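Local coordinates for protein putative glycosyltransferase (GalT1) (Streptococcus parasanguinis, PDB 4PHR) that probably transfers a sugar from a nucleotide donor, its N-terminal GT-D-fold domain binding UDP and manganese at the head of a longer enzyme, at residues K22-N27 with G220-D225; N82-R85 with A90-F93; E187-T192 with A214-K219; E232-E237 with V244-K249. One frame throughout, in Å; residues are numbered along the deposited sequence.

Near the N terminus, helix 17-27 supplies the first half of contact 1, whose second half arrives only with strand 223-225, so this pairing closes a loop spanning most of the domain. Nested in that loop are two shorter closures in series: contact 2, where the turn 82-85 folds onto helix 88-100, and contact 3, where helices 185-195 and 206-218 meet. Contact 3 also touches contact 1 directly, since L216 O probably accepts a hydrogen bond from Y221 N. Contact 4 follows after contact 1 has closed, joining helix 229-238 to the segment 244-249. None of the four loops cross, and contacts 2 and 3 lie on opposite sides of the chain's centre.

Contact 1: K22-N27 with G220-D225; sequences KYIKHN and GYQAID
Q222 NE2 donates a hydrogen bond to the carbonyl oxygen of A29 and also meets the methyl CG2 of I24 at 4.1 Å. The amide nitrogen is thus satisfied just past the helix end while lying against a hydrocarbon branch. It gets there because the glutamine is stretched out: CG stands anti to the backbone N (chi1 -174°) and the chain stays straight through chi2, reaching from the residue just before strand 223-225 toward helix 17-27. The two side chains cross at about a right angle, so I24 presents a methyl to the end of the amide instead of lying along it. That same CG2 also faces I224 CD1, at 4.4 Å, and one isoleucine branch therefore serves both partners. The backbones remain well apart, with I24 CA and I224 CA 9.2 Å from each other, and only 94 Å² is buried, a small contact between the I24 branch methyl and the ends of Q222 and I224. One residue past I224, D225 touches UDP and forms salt bridges with R33 and K210, both UDP-binding residues. Strand 223-225 is the outermost of the five strands in its parallel sheet, bonded through I224 to strand 200-204, and the bonds of A223 and D225 to V31 link it on to strand 30-33 of the three-stranded sheet; V31 also touches both isoleucines, so helix 17-27 packs where the two sheets of the GT-D fold join.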
loop_
_atom_site.group_PDB
_atom_site.type_symbol
_atom_site.label_atom_id
_atom_site.label_comp_id
_atom_site.label_asym_id
_atom_site.label_seq_id
_atom_site.Cartn_x
_atom_site.Cartn_y
_atom_site.Cartn_z
ATOM N N LYS A 22 8.558 -10.655 -7.852
ATOM C CA LYS A 22 9.208 -11.151 -9.064
ATOM C C LYS A 22 8.456 -10.652 -10.286
ATOM O O LYS A 22 9.056 -10.264 -11.287
ATOM C CB LYS A 22 9.267 -12.682 -9.077
ATOM C CG LYS A 22 10.246 -13.267 -8.078
ATOM C CD LYS A 22 10.039 -14.765 -7.923
ATOM C CE LYS A 22 11.034 -15.357 -6.944
ATOM N NZ LYS A 22 10.575 -16.677 -6.423
ATOM N N TYR A 23 7.132 -10.662 -10.191
ATOM C CA TYR A 23 6.282 -10.160 -11.258
ATOM C C TYR A 23 6.552 -8.681 -11.541
ATOM O O TYR A 23 6.711 -8.274 -12.687
ATOM C CB TYR A 23 4.813 -10.367 -10.889
ATOM C CG TYR A 23 3.825 -9.931 -11.944
ATOM C CD1 TYR A 23 3.604 -8.586 -12.208
ATOM C CD2 TYR A 23 3.094 -10.867 -12.660
ATOM C CE1 TYR A 23 2.692 -8.184 -13.157
ATOM C CE2 TYR A 23 2.184 -10.479 -13.616
ATOM C CZ TYR A 23 1.984 -9.140 -13.865
ATOM O OH TYR A 23 1.071 -8.749 -14.813
ATOM N N ILE A 24 6.570 -7.871 -10.486
ATOM C CA ILE A 24 6.765 -6.433 -10.635
ATOM C C ILE A 24 8.100 -6.121 -11.311
ATOM O O ILE A 24 8.167 -5.286 -12.213
ATOM C CB ILE A 24 6.668 -5.707 -9.270
ATOM C CG1 ILE A 24 5.274 -5.905 -8.662
ATOM C CG2 ILE A 24 6.995 -4.226 -9.428
ATOM C CD1 ILE A 24 5.210 -5.701 -7.145
ATOM N N LYS A 25 9.152 -6.802 -10.871
ATOM C CA LYS A 25 10.497 -6.585 -11.406
ATOM C C LYS A 25 10.656 -7.041 -12.843
ATOM O O LYS A 25 11.155 -6.299 -13.693
ATOM C CB LYS A 25 11.521 -7.315 -10.550
ATOM C CG LYS A 25 11.657 -6.747 -9.171
ATOM C CD LYS A 25 12.509 -7.638 -8.302
ATOM C CE LYS A 25 12.538 -7.108 -6.881
ATOM N NZ LYS A 25 13.400 -7.939 -6.005
ATOM N N HIS A 26 10.249 -8.275 -13.106
ATOM C CA HIS A 26 10.368 -8.832 -14.446
ATOM C C HIS A 26 9.669 -7.904 -15.426
ATOM O O HIS A 26 10.097 -7.732 -16.567
ATOM C CB HIS A 26 9.741 -10.229 -14.496
ATOM C CG HIS A 26 9.762 -10.856 -15.857
ATOM N ND1 HIS A 26 8.616 -11.078 -16.591
ATOM C CD2 HIS A 26 10.789 -11.300 -16.620
ATOM C CE1 HIS A 26 8.935 -11.639 -17.744
ATOM N NE2 HIS A 26 10.248 -11.782 -17.787
ATOM N N ASN A 27 8.606 -7.273 -14.946
ATOM C CA ASN A 27 7.712 -6.522 -15.811
ATOM C C ASN A 27 7.828 -5.001 -15.691
ATOM O O ASN A 27 7.297 -4.264 -16.522
ATOM C CB ASN A 27 6.276 -6.984 -15.562
ATOM C CG ASN A 27 6.067 -8.433 -15.967
ATOM O OD1 ASN A 27 6.509 -8.851 -17.036
ATOM N ND2 ASN A 27 5.419 -9.210 -15.113
ATOM N N GLY A 220 1.886 6.385 -18.594
ATOM C CA GLY A 220 3.110 5.670 -18.913
ATOM C C GLY A 220 4.173 5.566 -17.834
ATOM O O GLY A 220 5.278 5.088 -18.090
ATOM N N TYR A 221 3.843 5.988 -16.615
ATOM C CA TYR A 221 4.797 5.932 -15.514
ATOM C C TYR A 221 4.698 4.621 -14.746
ATOM O O TYR A 221 3.622 4.033 -14.643
ATOM C CB TYR A 221 4.555 7.084 -14.536
ATOM C CG TYR A 221 4.824 8.452 -15.116
ATOM C CD1 TYR A 221 6.116 8.950 -15.194
ATOM C CD2 TYR A 221 3.786 9.245 -15.584
ATOM C CE1 TYR A 221 6.368 10.200 -15.722
ATOM C CE2 TYR A 221 4.027 10.497 -16.113
ATOM C CZ TYR A 221 5.319 10.970 -16.179
ATOM O OH TYR A 221 5.563 12.216 -16.706
ATOM N N GLN A 222 5.824 4.169 -14.203
ATOM C CA GLN A 222 5.798 3.108 -13.205
ATOM C C GLN A 222 5.636 3.730 -11.824
ATOM O O GLN A 222 6.482 4.508 -11.369
ATOM C CB GLN A 222 7.063 2.244 -13.251
ATOM C CG GLN A 222 6.975 1.052 -12.301
ATOM C CD GLN A 222 8.257 0.242 -12.202
ATOM O OE1 GLN A 222 9.311 0.650 -12.694
ATOM N NE2 GLN A 222 8.171 -0.909 -11.545
ATOM N N ALA A 223 4.530 3.392 -11.173
ATOM C CA ALA A 223 4.230 3.909 -9.848
ATOM C C ALA A 223 3.796 2.753 -8.960
ATOM O O ALA A 223 2.988 1.911 -9.369
ATOM C CB ALA A 223 3.146 4.971 -9.920
ATOM N N ILE A 224 4.342 2.707 -7.748
ATOM C CA ILE A 224 4.132 1.580 -6.852
ATOM C C ILE A 224 3.482 2.026 -5.548
ATOM O O ILE A 224 4.037 2.820 -4.797
ATOM C CB ILE A 224 5.464 0.853 -6.549
ATOM C CG1 ILE A 224 6.167 0.449 -7.855
ATOM C CG2 ILE A 224 5.241 -0.365 -5.661
ATOM C CD1 ILE A 224 7.504 -0.237 -7.633
ATOM N N ASP A 225 2.300 1.496 -5.295
ATOM C CA ASP A 225 1.544 1.764 -4.073
ATOM C C ASP A 225 2.160 0.942 -2.935
ATOM O O ASP A 225 2.016 -0.285 -2.913
ATOM C CB ASP A 225 0.103 1.318 -4.355
ATOM C CG ASP A 225 -0.780 1.299 -3.132
ATOM O OD1 ASP A 225 -0.364 1.768 -2.049
ATOM O OD2 ASP A 225 -1.936 0.827 -3.285
#

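Contact 2: N82-R85 with A90-F93; sequences NMDR and ARHF
M83 turns CG anti to its own backbone N (chi1 178°), and R91 sets CG anti to its carbonyl carbon (chi1 -63°); the two CG methylenes consequently meet at 3.6 Å. From there the methionine bends at chi2 and chi3, carrying SD to 3.9 Å from R91 CA and laying CE 3.7 Å from the R91 carbonyl O, so that the thioether runs on over the helix backbone. The methylene R91 CD passes close to the M83 carbonyl, 3.3 Å from its O. This is a local fold-back within a strand-to-helix connection: after strand 72-76 of the three-stranded parallel sheet, the short 3-10 turn 83-85 rests on the first turns of helix 88-100, where M83 also reaches W94 and F98. The arginine, bent at chi3, sends NH1 to the carbonyl O of Y86. Its NE stays 4.7 Å from D84 OD1, too far for contact, though the opposite charges may still attract weakly. The turn itself is braced by R85, whose NE donates to N82 O at 2.8 Å along an almost straight line (177°), in the plane of the guanidinium, while NH2 bonds to S81 O and NH1 forms a salt bridge with D78.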
loop_
_atom_site.group_PDB
_atom_site.type_symbol
_atom_site.label_atom_id
_atom_site.label_comp_id
_atom_site.label_asym_id
_atom_site.label_seq_id
_atom_site.Cartn_x
_atom_site.Cartn_y
_atom_site.Cartn_z
ATOM N N ASN A 82 -4.247 -20.528 2.455
ATOM C CA ASN A 82 -3.140 -20.551 3.401
ATOM C C ASN A 82 -3.244 -19.423 4.423
ATOM O O ASN A 82 -2.279 -18.707 4.699
ATOM C CB ASN A 82 -1.795 -20.529 2.662
ATOM C CG ASN A 82 -0.656 -21.041 3.519
ATOM O OD1 ASN A 82 -0.881 -21.607 4.592
ATOM N ND2 ASN A 82 0.575 -20.864 3.046
ATOM N N MET A 83 -4.437 -19.277 4.981
ATOM C CA MET A 83 -4.687 -18.303 6.030
ATOM C C MET A 83 -3.874 -18.619 7.288
ATOM O O MET A 83 -3.624 -17.740 8.111
ATOM C CB MET A 83 -6.189 -18.262 6.350
ATOM C CG MET A 83 -6.556 -17.311 7.476
ATOM S SD MET A 83 -6.626 -15.593 6.922
ATOM C CE MET A 83 -8.373 -15.455 6.565
ATOM N N ASP A 84 -3.442 -19.873 7.426
ATOM C CA ASP A 84 -2.678 -20.297 8.602
ATOM C C ASP A 84 -1.313 -19.602 8.755
ATOM O O ASP A 84 -0.661 -19.740 9.789
ATOM C CB ASP A 84 -2.491 -21.822 8.617
ATOM C CG ASP A 84 -3.782 -22.572 8.892
ATOM O OD1 ASP A 84 -4.814 -21.921 9.170
ATOM O OD2 ASP A 84 -3.763 -23.821 8.857
ATOM N N ARG A 85 -0.887 -18.863 7.735
ATOM C CA ARG A 85 0.343 -18.065 7.820
ATOM C C ARG A 85 0.250 -16.943 8.844
ATOM O O ARG A 85 1.270 -16.411 9.286
ATOM C CB ARG A 85 0.647 -17.416 6.470
ATOM C CG ARG A 85 1.186 -18.351 5.417
ATOM C CD ARG A 85 1.238 -17.648 4.073
ATOM N NE ARG A 85 -0.099 -17.478 3.500
ATOM C CZ ARG A 85 -0.367 -16.765 2.409
ATOM N NH1 ARG A 85 0.607 -16.119 1.778
ATOM N NH2 ARG A 85 -1.616 -16.684 1.961
ATOM N N ALA A 90 -5.342 -11.640 13.118
ATOM C CA ALA A 90 -5.390 -11.368 11.682
ATOM C C ALA A 90 -6.317 -12.336 10.936
ATOM O O ALA A 90 -7.076 -11.925 10.060
ATOM C CB ALA A 90 -3.974 -11.368 11.072
ATOM N N ARG A 91 -6.260 -13.617 11.284
ATOM C CA ARG A 91 -7.115 -14.609 10.627
ATOM C C ARG A 91 -8.583 -14.270 10.855
ATOM O O ARG A 91 -9.398 -14.322 9.933
ATOM C CB ARG A 91 -6.816 -16.031 11.120
ATOM C CG ARG A 91 -5.405 -16.490 10.803
ATOM C CD ARG A 91 -5.254 -17.999 10.948
ATOM N NE ARG A 91 -5.707 -18.506 12.241
ATOM C CZ ARG A 91 -4.912 -18.763 13.276
ATOM N NH1 ARG A 91 -3.607 -18.542 13.189
ATOM N NH2 ARG A 91 -5.423 -19.254 14.405
ATOM N N HIS A 92 -8.919 -13.923 12.091
ATOM C CA HIS A 92 -10.288 -13.572 12.419
ATOM C C HIS A 92 -10.714 -12.301 11.689
ATOM O O HIS A 92 -11.800 -12.253 11.096
ATOM C CB HIS A 92 -10.454 -13.392 13.930
ATOM C CG HIS A 92 -11.812 -12.911 14.337
ATOM N ND1 HIS A 92 -12.955 -13.661 14.155
ATOM C CD2 HIS A 92 -12.210 -11.753 14.915
ATOM C CE1 HIS A 92 -13.997 -12.990 14.614
ATOM N NE2 HIS A 92 -13.571 -11.829 15.081
ATOM N N PHE A 93 -9.873 -11.269 11.736
ATOM C CA PHE A 93 -10.202 -10.032 11.043
ATOM C C PHE A 93 -10.520 -10.278 9.566
ATOM O O PHE A 93 -11.532 -9.798 9.030
ATOM C CB PHE A 93 -9.059 -9.017 11.144
ATOM C CG PHE A 93 -9.299 -7.795 10.320
ATOM C CD1 PHE A 93 -10.070 -6.753 10.814
ATOM C CD2 PHE A 93 -8.809 -7.711 9.023
ATOM C CE1 PHE A 93 -10.327 -5.638 10.038
ATOM C CE2 PHE A 93 -9.063 -6.597 8.243
ATOM C CZ PHE A 93 -9.819 -5.561 8.747
#

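Contact 3: E187-T192 with A214-K219; sequences EILRLT and ADLTTK
L189 leaves helix 185-195 with CB directed at helix 206-218, and its CG lies anti to the backbone N (chi1 178°), which carries the branch point across the interface. Of the two methyls at its tip, CD1 meets L216 CD1 at 3.8 Å, while CD2 rests 3.9 Å from D215 OD2. Both methyls also lie 4.1 Å from D215 CB, so the fork straddles the aspartate stem, crossing it at about a right angle. L189 and L216, by contrast, slide past each other in opposite directions. One helical turn on, T192 CG2 touches L216 CD2 at 3.7 Å. The hydroxyl is turned back instead: T192 OG1 donates to I188 O at 2.7 Å, and the backbone N of T192 reaches that oxygen from the opposite face. The axes of segments 187-192 and 214-218 approach to 11.0 Å and cross at -39°. The arrangement belongs to a beta-alpha-beta layout: helix 185-195 connects the parallel strands 170-176 and 200-204, passing over strand 147-153, and helix 206-218 leads on to strand 223-225. Chemically, the contact is hydrocarbon against hydrocarbon with one carboxylate oxygen set against a leucine methyl. That carboxylate is already engaged, OD1 in a salt bridge with R59 and OD2 in a hydrogen bond with Y185 OH, and probably stays ionised; between these two segments the contact rests on apolar fit, with the polar groups bonded to other partners.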
loop_
_atom_site.group_PDB
_atom_site.type_symbol
_atom_site.label_atom_id
_atom_site.label_comp_id
_atom_site.label_asym_id
_atom_site.label_seq_id
_atom_site.Cartn_x
_atom_site.Cartn_y
_atom_site.Cartn_z
ATOM N N GLU A 187 -4.550 18.346 -7.868
ATOM C CA GLU A 187 -3.251 18.971 -7.616
ATOM C C GLU A 187 -2.148 17.930 -7.372
ATOM O O GLU A 187 -1.017 18.083 -7.849
ATOM C CB GLU A 187 -3.321 19.947 -6.438
ATOM C CG GLU A 187 -1.995 20.653 -6.157
ATOM C CD GLU A 187 -2.048 21.557 -4.941
ATOM O OE1 GLU A 187 -3.060 21.519 -4.210
ATOM O OE2 GLU A 187 -1.074 22.314 -4.719
ATOM N N ILE A 188 -2.470 16.881 -6.618
ATOM C CA ILE A 188 -1.496 15.834 -6.366
ATOM C C ILE A 188 -1.062 15.181 -7.674
ATOM O O ILE A 188 0.134 15.002 -7.916
ATOM C CB ILE A 188 -2.043 14.772 -5.396
ATOM C CG1 ILE A 188 -2.296 15.410 -4.020
ATOM C CG2 ILE A 188 -1.062 13.611 -5.288
ATOM C CD1 ILE A 188 -3.153 14.568 -3.077
ATOM N N LEU A 189 -2.029 14.850 -8.530
ATOM C CA LEU A 189 -1.698 14.240 -9.813
ATOM C C LEU A 189 -0.844 15.185 -10.655
ATOM O O LEU A 189 0.155 14.774 -11.230
ATOM C CB LEU A 189 -2.961 13.864 -10.583
ATOM C CG LEU A 189 -2.722 13.246 -11.966
ATOM C CD1 LEU A 189 -1.867 11.980 -11.865
ATOM C CD2 LEU A 189 -4.044 12.960 -12.676
ATOM N N ARG A 190 -1.249 16.449 -10.716
ATOM C CA ARG A 190 -0.558 17.451 -11.524
ATOM C C ARG A 190 0.906 17.618 -11.091
ATOM O O ARG A 190 1.810 17.595 -11.924
ATOM C CB ARG A 190 -1.306 18.782 -11.441
ATOM C CG ARG A 190 -0.737 19.878 -12.332
ATOM C CD ARG A 190 -1.629 21.121 -12.351
ATOM N NE ARG A 190 -1.745 21.745 -11.034
ATOM C CZ ARG A 190 -2.849 21.727 -10.291
ATOM N NH1 ARG A 190 -3.944 21.121 -10.737
ATOM N NH2 ARG A 190 -2.861 22.319 -9.104
ATOM N N LEU A 191 1.142 17.744 -9.785
ATOM C CA LEU A 191 2.502 17.957 -9.291
ATOM C C LEU A 191 3.337 16.680 -9.336
ATOM O O LEU A 191 4.553 16.730 -9.516
ATOM C CB LEU A 191 2.487 18.548 -7.876
ATOM C CG LEU A 191 1.856 19.943 -7.758
ATOM C CD1 LEU A 191 2.120 20.557 -6.392
ATOM C CD2 LEU A 191 2.345 20.879 -8.867
ATOM N N THR A 192 2.690 15.531 -9.177
ATOM C CA THR A 192 3.410 14.265 -9.314
ATOM C C THR A 192 3.972 14.125 -10.730
ATOM O O THR A 192 5.157 13.837 -10.906
ATOM C CB THR A 192 2.529 13.051 -8.952
ATOM O OG1 THR A 192 2.078 13.174 -7.597
ATOM C CG2 THR A 192 3.320 11.758 -9.088
ATOM N N ALA A 214 -3.115 4.449 -10.768
ATOM C CA ALA A 214 -3.867 4.146 -11.983
ATOM C C ALA A 214 -3.672 5.229 -13.040
ATOM O O ALA A 214 -3.386 4.928 -14.201
ATOM C CB ALA A 214 -5.340 3.964 -11.663
ATOM N N ASP A 215 -3.809 6.491 -12.641
ATOM C CA ASP A 215 -3.693 7.594 -13.599
ATOM C C ASP A 215 -2.260 7.794 -14.102
ATOM O O ASP A 215 -2.049 8.116 -15.270
ATOM C CB ASP A 215 -4.240 8.897 -13.011
ATOM C CG ASP A 215 -5.759 8.897 -12.876
ATOM O OD1 ASP A 215 -6.430 8.012 -13.461
ATOM O OD2 ASP A 215 -6.287 9.801 -12.190
ATOM N N LEU A 216 -1.277 7.625 -13.220
ATOM C CA LEU A 216 0.135 7.727 -13.595
ATOM C C LEU A 216 0.499 6.628 -14.597
ATOM O O LEU A 216 1.276 6.848 -15.527
ATOM C CB LEU A 216 1.024 7.595 -12.353
ATOM C CG LEU A 216 1.811 8.734 -11.700
ATOM C CD1 LEU A 216 1.439 10.131 -12.188
ATOM C CD2 LEU A 216 1.710 8.617 -10.174
ATOM N N THR A 217 -0.060 5.440 -14.388
ATOM C CA THR A 217 0.182 4.286 -15.252
ATOM C C THR A 217 -0.385 4.512 -16.650
ATOM O O THR A 217 0.226 4.124 -17.652
ATOM C CB THR A 217 -0.430 3.009 -14.638
ATOM O OG1 THR A 217 0.166 2.772 -13.359
ATOM C CG2 THR A 217 -0.196 1.796 -15.531
ATOM N N THR A 218 -1.549 5.149 -16.713
ATOM C CA THR A 218 -2.176 5.479 -17.991
ATOM C C THR A 218 -1.325 6.490 -18.757
ATOM O O THR A 218 -1.357 6.539 -19.992
ATOM C CB THR A 218 -3.596 6.035 -17.776
ATOM O OG1 THR A 218 -4.418 5.023 -17.179
ATOM C CG2 THR A 218 -4.212 6.463 -19.093
ATOM N N LYS A 219 -0.552 7.283 -18.021
ATOM C CA LYS A 219 0.352 8.268 -18.608
ATOM C C LYS A 219 1.752 7.688 -18.818
ATOM O O LYS A 219 2.690 8.409 -19.166
ATOM C CB LYS A 219 0.417 9.525 -17.734
ATOM C CG LYS A 219 -0.924 10.225 -17.537
ATOM C CD LYS A 219 -0.776 11.469 -16.668
ATOM C CE LYS A 219 -1.456 12.683 -17.304
ATOM N NZ LYS A 219 -2.920 12.742 -17.028
#

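Contact 4: E232-E237 with V244-K249; sequences EYEWYE and VKLTNK
The indole of W235 is met at its edge, in the ring plane, by the carbonyl O of V244: NE1 donates to it at 2.8 Å, nearly straight at 171°, using a lone pair in the carbonyl plane. In this GT-D-fold domain the contact is a helix followed by an irregular segment that returns to it: residues 244-249 fold back against the E234 and W235 side of helix 229-238. Because ring and carbonyl are both aligned with the W235-V244 bond, it should help hold the indole's rotation. Beside this bond V244 CG1 packs close, 3.4 Å from W235 CD1. Nearby, Y233 has E237 CG over one face and meets F136 edge-to-face. The contact lies close to the nucleotide site, since the side chain of W235 is about 4 Å from that of R121, a UDP-binding residue also held by a salt bridge from E232. One residue earlier in the helix than W235, E234 CB lies 4.0 Å from L246 CD1, leaving the glutamate carboxylate to the polar end of the interface. There K249, bent at chi3 (89°), brings NZ into a salt bridge with E234 OE2 at 3.2 Å, approaching on the anti side and 28° out of the carboxylate plane. NZ also forms a salt bridge with D230 and bonds to V160 O, while N162 ND2 binds OE2. A water completes the cluster, donating to E234 OE2 at 2.7 Å and accepting from N248 ND2 at 3.2 Å.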
loop_
_atom_site.group_PDB
_atom_site.type_symbol
_atom_site.label_atom_id
_atom_site.label_comp_id
_atom_site.label_asym_id
_atom_site.label_seq_id
_atom_site.Cartn_x
_atom_site.Cartn_y
_atom_site.Cartn_z
ATOM N N GLU A 232 5.939 -1.347 8.962
ATOM C CA GLU A 232 6.329 -2.754 8.967
ATOM C C GLU A 232 7.851 -2.893 9.050
ATOM O O GLU A 232 8.376 -3.742 9.783
ATOM C CB GLU A 232 5.767 -3.457 7.735
ATOM C CG GLU A 232 4.244 -3.630 7.796
ATOM C CD GLU A 232 3.825 -4.980 8.360
ATOM O OE1 GLU A 232 4.707 -5.768 8.764
ATOM O OE2 GLU A 232 2.606 -5.262 8.394
ATOM N N TYR A 233 8.570 -2.042 8.328
ATOM C CA TYR A 233 10.021 -2.096 8.366
ATOM C C TYR A 233 10.540 -1.717 9.752
ATOM O O TYR A 233 11.459 -2.345 10.266
ATOM C CB TYR A 233 10.635 -1.200 7.285
ATOM C CG TYR A 233 12.124 -1.389 7.140
ATOM C CD1 TYR A 233 12.649 -2.610 6.735
ATOM C CD2 TYR A 233 13.010 -0.355 7.424
ATOM C CE1 TYR A 233 14.023 -2.794 6.611
ATOM C CE2 TYR A 233 14.382 -0.531 7.300
ATOM C CZ TYR A 233 14.877 -1.750 6.885
ATOM O OH TYR A 233 16.242 -1.927 6.768
ATOM N N GLU A 234 9.952 -0.695 10.366
ATOM C CA GLU A 234 10.367 -0.297 11.713
ATOM C C GLU A 234 10.115 -1.425 12.714
ATOM O O GLU A 234 10.959 -1.726 13.557
ATOM C CB GLU A 234 9.625 0.966 12.161
ATOM C CG GLU A 234 10.004 2.227 11.399
ATOM C CD GLU A 234 11.117 3.003 12.053
ATOM O OE1 GLU A 234 11.572 2.593 13.139
ATOM O OE2 GLU A 234 11.530 4.026 11.475
ATOM N N TRP A 235 8.950 -2.063 12.617
ATOM C CA TRP A 235 8.645 -3.181 13.510
ATOM C C TRP A 235 9.638 -4.331 13.301
ATOM O O TRP A 235 10.124 -4.935 14.259
ATOM C CB TRP A 235 7.213 -3.662 13.280
ATOM C CG TRP A 235 6.167 -2.735 13.801
ATOM C CD1 TRP A 235 6.267 -1.913 14.889
ATOM C CD2 TRP A 235 4.848 -2.541 13.272
ATOM N NE1 TRP A 235 5.093 -1.228 15.072
ATOM C CE2 TRP A 235 4.207 -1.588 14.088
ATOM C CE3 TRP A 235 4.149 -3.071 12.180
ATOM C CZ2 TRP A 235 2.906 -1.156 13.852
ATOM C CZ3 TRP A 235 2.850 -2.642 11.947
ATOM C CH2 TRP A 235 2.243 -1.694 12.783
ATOM N N TYR A 236 9.934 -4.622 12.039
ATOM C CA TYR A 236 10.900 -5.655 11.686
ATOM C C TYR A 236 12.296 -5.355 12.262
ATOM O O TYR A 236 12.949 -6.238 12.831
ATOM C CB TYR A 236 10.949 -5.825 10.162
ATOM C CG TYR A 236 12.200 -6.478 9.634
ATOM C CD1 TYR A 236 13.220 -5.716 9.075
ATOM C CD2 TYR A 236 12.365 -7.858 9.690
ATOM C CE1 TYR A 236 14.371 -6.310 8.593
ATOM C CE2 TYR A 236 13.514 -8.461 9.210
ATOM C CZ TYR A 236 14.512 -7.680 8.661
ATOM O OH TYR A 236 15.656 -8.273 8.176
ATOM N N GLU A 237 12.747 -4.108 12.147
ATOM C CA GLU A 237 14.096 -3.748 12.583
ATOM C C GLU A 237 14.235 -3.830 14.098
ATOM O O GLU A 237 15.335 -4.052 14.617
ATOM C CB GLU A 237 14.473 -2.343 12.105
ATOM C CG GLU A 237 14.676 -2.214 10.608
ATOM C CD GLU A 237 16.032 -2.704 10.153
ATOM O OE1 GLU A 237 16.942 -1.866 9.977
ATOM O OE2 GLU A 237 16.191 -3.926 9.969
ATOM N N VAL A 244 3.655 -1.970 17.920
ATOM C CA VAL A 244 4.082 -0.951 18.866
ATOM C C VAL A 244 3.991 0.439 18.246
ATOM O O VAL A 244 4.285 0.634 17.071
ATOM C CB VAL A 244 5.516 -1.223 19.383
ATOM C CG1 VAL A 244 6.492 -1.308 18.230
ATOM C CG2 VAL A 244 5.949 -0.159 20.379
ATOM N N LYS A 245 3.560 1.408 19.039
ATOM C CA LYS A 245 3.405 2.758 18.536
ATOM C C LYS A 245 4.774 3.385 18.300
ATOM O O LYS A 245 5.653 3.330 19.159
ATOM C CB LYS A 245 2.610 3.604 19.530
ATOM C CG LYS A 245 2.201 4.957 18.985
ATOM C CD LYS A 245 1.517 5.785 20.051
ATOM C CE LYS A 245 1.028 7.109 19.489
ATOM N NZ LYS A 245 -0.003 6.908 18.430
ATOM N N LEU A 246 4.957 3.965 17.120
ATOM C CA LEU A 246 6.142 4.756 16.852
ATOM C C LEU A 246 5.849 6.173 17.344
ATOM O O LEU A 246 4.718 6.649 17.258
ATOM C CB LEU A 246 6.469 4.722 15.358
ATOM C CG LEU A 246 6.452 3.296 14.788
ATOM C CD1 LEU A 246 6.581 3.283 13.273
ATOM C CD2 LEU A 246 7.525 2.426 15.434
ATOM N N THR A 247 6.851 6.847 17.879
ATOM C CA THR A 247 6.580 8.129 18.507
ATOM C C THR A 247 6.745 9.281 17.523
ATOM O O THR A 247 6.119 10.333 17.678
ATOM C CB THR A 247 7.483 8.344 19.732
ATOM O OG1 THR A 247 8.839 8.523 19.304
ATOM C CG2 THR A 247 7.403 7.134 20.652
ATOM N N ASN A 248 7.575 9.074 16.509
ATOM C CA ASN A 248 8.054 10.174 15.686
ATOM C C ASN A 248 7.351 10.321 14.343
ATOM O O ASN A 248 7.693 11.192 13.549
ATOM C CB ASN A 248 9.575 10.060 15.492
ATOM C CG ASN A 248 9.990 8.756 14.808
ATOM O OD1 ASN A 248 9.358 7.714 14.989
ATOM N ND2 ASN A 248 11.056 8.816 14.016
ATOM N N LYS A 249 6.362 9.473 14.088
ATOM C CA LYS A 249 5.677 9.481 12.808
ATOM C C LYS A 249 4.398 8.675 12.928
ATOM O O LYS A 249 4.132 8.076 13.965
ATOM C CB LYS A 249 6.570 8.877 11.723
ATOM C CG LYS A 249 6.999 7.454 12.018
ATOM C CD LYS A 249 7.720 6.799 10.849
ATOM C CE LYS A 249 9.210 7.049 10.903
ATOM N NZ LYS A 249 9.939 6.266 9.861
HETATM O O HOH W 1 12.438 6.405 12.512
#